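PDB 4FD5: arylalkylamine N-Acetyltransferase 2 from Aedes aegypti, which probably transfers acyl groups from coenzyme A thioesters to the amines of arylalkylamines such as dopamine and serotonin, as a GNAT-family acetyltransferase. Local coordinates for residues Phe105-Lys110 with Glu202-Val207. Residues are numbered along the deposited sequence; the frame is centred on the assembly and turned at random.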
loop_
_atom_site.group_PDB
_atom_site.type_symbol
_atom_site.label_atom_id
_atom_site.label_comp_id
_atom_site.label_asym_id
_atom_site.label_seq_id
_atom_site.Cartn_x
_atom_site.Cartn_y
_atom_site.Cartn_z
ATOM N N PHE A 105 -10.926 -4.922 10.326
ATOM C CA PHE A 105 -10.707 -4.679 8.910
ATOM C C PHE A 105 -11.639 -3.574 8.431
ATOM O O PHE A 105 -11.230 -2.667 7.709
ATOM C CB PHE A 105 -10.924 -5.953 8.100
ATOM C CG PHE A 105 -10.560 -5.807 6.654
ATOM C CD1 PHE A 105 -11.514 -5.433 5.723
ATOM C CD2 PHE A 105 -9.261 -6.020 6.228
ATOM C CE1 PHE A 105 -11.184 -5.285 4.387
ATOM C CE2 PHE A 105 -8.923 -5.877 4.886
ATOM C CZ PHE A 105 -9.886 -5.508 3.973
ATOM N N LYS A 106 -12.896 -3.638 8.850
ATOM C CA LYS A 106 -13.858 -2.625 8.439
ATOM C C LYS A 106 -13.448 -1.217 8.889
ATOM O O LYS A 106 -13.662 -0.253 8.157
ATOM C CB LYS A 106 -15.250 -2.968 8.954
ATOM C CG LYS A 106 -16.321 -2.038 8.446
ATOM C CD LYS A 106 -17.701 -2.482 8.930
ATOM C CE LYS A 106 -18.735 -1.347 8.815
ATOM N NZ LYS A 106 -20.065 -1.725 9.385
ATOM N N LYS A 107 -12.873 -1.101 10.087
ATOM C CA LYS A 107 -12.369 0.208 10.531
ATOM C C LYS A 107 -11.335 0.770 9.550
ATOM O O LYS A 107 -11.373 1.970 9.168
ATOM C CB LYS A 107 -11.723 0.093 11.904
ATOM C CG LYS A 107 -12.705 -0.287 13.002
ATOM C CD LYS A 107 -11.989 -0.387 14.329
ATOM C CE LYS A 107 -12.968 -0.726 15.450
ATOM N NZ LYS A 107 -12.250 -1.116 16.685
ATOM N N ILE A 108 -10.403 -0.101 9.161
ATOM C CA ILE A 108 -9.366 0.318 8.204
ATOM C C ILE A 108 -9.952 0.699 6.828
ATOM O O ILE A 108 -9.684 1.788 6.283
ATOM C CB ILE A 108 -8.315 -0.789 8.032
ATOM C CG1 ILE A 108 -7.593 -1.030 9.360
ATOM C CG2 ILE A 108 -7.325 -0.424 6.917
ATOM C CD1 ILE A 108 -6.769 -2.301 9.378
ATOM N N PHE A 109 -10.759 -0.204 6.274
ATOM C CA PHE A 109 -11.403 0.045 4.987
ATOM C C PHE A 109 -12.149 1.383 5.005
ATOM O O PHE A 109 -12.023 2.197 4.090
ATOM C CB PHE A 109 -12.364 -1.102 4.637
ATOM C CG PHE A 109 -12.982 -0.988 3.258
ATOM C CD1 PHE A 109 -12.511 -1.764 2.200
ATOM C CD2 PHE A 109 -14.024 -0.105 3.018
ATOM C CE1 PHE A 109 -13.076 -1.659 0.931
ATOM C CE2 PHE A 109 -14.591 0.004 1.753
ATOM C CZ PHE A 109 -14.115 -0.771 0.711
ATOM N N LYS A 110 -12.922 1.601 6.063
ATOM C CA LYS A 110 -13.705 2.813 6.223
ATOM C C LYS A 110 -12.847 4.071 6.226
ATOM O O LYS A 110 -13.169 5.038 5.532
ATOM C CB LYS A 110 -14.545 2.735 7.500
ATOM C CG LYS A 110 -15.510 3.886 7.698
ATOM C CD LYS A 110 -16.432 3.617 8.897
ATOM C CE LYS A 110 -16.876 4.911 9.574
ATOM N NZ LYS A 110 -17.771 5.752 8.726
ATOM N N GLU A 202 -13.697 8.009 21.270
ATOM C CA GLU A 202 -12.314 7.566 21.504
ATOM C C GLU A 202 -11.561 7.303 20.196
ATOM O O GLU A 202 -12.166 7.063 19.154
ATOM C CB GLU A 202 -12.252 6.327 22.407
ATOM C CG GLU A 202 -12.912 6.499 23.782
ATOM C CD GLU A 202 -11.924 6.731 24.926
ATOM O OE1 GLU A 202 -11.751 5.806 25.765
ATOM O OE2 GLU A 202 -11.353 7.846 25.013
ATOM N N GLN A 203 -10.242 7.339 20.284
ATOM C CA GLN A 203 -9.374 7.158 19.123
ATOM C C GLN A 203 -9.593 5.795 18.487
ATOM O O GLN A 203 -9.506 4.774 19.174
ATOM C CB GLN A 203 -7.927 7.279 19.564
ATOM C CG GLN A 203 -7.041 7.961 18.564
ATOM C CD GLN A 203 -5.627 8.153 19.059
ATOM O OE1 GLN A 203 -5.391 8.759 20.101
ATOM N NE2 GLN A 203 -4.669 7.633 18.307
ATOM N N ILE A 204 -9.855 5.766 17.180
ATOM C CA ILE A 204 -10.129 4.508 16.494
ATOM C C ILE A 204 -8.836 3.725 16.276
ATOM O O ILE A 204 -8.807 2.497 16.434
ATOM C CB ILE A 204 -10.884 4.723 15.157
ATOM C CG1 ILE A 204 -12.312 5.242 15.431
ATOM C CG2 ILE A 204 -10.925 3.432 14.351
ATOM C CD1 ILE A 204 -13.087 5.644 14.182
ATOM N N PHE A 205 -7.773 4.444 15.920
ATOM C CA PHE A 205 -6.456 3.843 15.729
ATOM C C PHE A 205 -5.444 4.475 16.665
ATOM O O PHE A 205 -5.031 5.615 16.464
ATOM C CB PHE A 205 -5.968 4.018 14.281
ATOM C CG PHE A 205 -6.840 3.352 13.267
ATOM C CD1 PHE A 205 -6.849 1.972 13.152
ATOM C CD2 PHE A 205 -7.646 4.101 12.431
ATOM C CE1 PHE A 205 -7.657 1.351 12.217
ATOM C CE2 PHE A 205 -8.462 3.482 11.491
ATOM C CZ PHE A 205 -8.470 2.110 11.391
ATOM N N VAL A 206 -5.041 3.729 17.684
ATOM C CA VAL A 206 -3.945 4.153 18.529
ATOM C C VAL A 206 -2.708 3.505 17.941
ATOM O O VAL A 206 -2.522 2.296 18.062
ATOM C CB VAL A 206 -4.135 3.701 19.994
ATOM C CG1 VAL A 206 -2.904 4.067 20.838
ATOM C CG2 VAL A 206 -5.394 4.314 20.582
ATOM N N VAL A 207 -1.887 4.311 17.276
ATOM C CA VAL A 207 -0.757 3.792 16.508
ATOM C C VAL A 207 0.582 4.049 17.191
ATOM O O VAL A 207 0.781 5.079 17.839
ATOM C CB VAL A 207 -0.707 4.404 15.088
ATOM C CG1 VAL A 207 -2.051 4.266 14.402
ATOM C CG2 VAL A 207 -0.290 5.863 15.154
HETATM O O HOH W 1 -11.025 1.057 17.445
#
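Lys107 meets the loop segment 202-207 at three levels. At its base, Lys107 CB lies 3.9 Å from Phe205 CZ, the leading atom of a ring that comes in edge-on: Lys107 O and Ile108 N both sit near the ring plane, with Lys107 O 3.7 Å from Phe205 CZ. Halfway out, Lys107 CD rests 4.0 Å from Ile204 CG2, an apolar touch between side chains set at a slant to one another. At the end, the ammonium group reaches the loop backbone through one water, which accepts from Lys107 NZ at 2.6 Å and donates to Ile204 O at 2.8 Å. The extended run beyond CG (chi2 180°, chi3 178°) brings NZ out to this water.

Ile108 packs against the same ring, its CG1 standing 3.7 Å from Phe205 CE1, with the two side chains nearly perpendicular. Ile204 CG2 lies 3.7 Å above one face of the same ring, displaced toward its rim, so the phenyl group is bounded on a face by its own neighbour and at its edge by the helix. Within the loop, Gln203 NE2 donates to Phe205 O at 2.8 Å, tying side chain to backbone. Leu36 of helix 35-39 touches both Ile108 and Phe205.

The arrangement is plain helix-to-loop packing in a GNAT fold: an aromatic from the loop between the last two strands, 186-192 and 213-220, docks edge-first on helix 103-116.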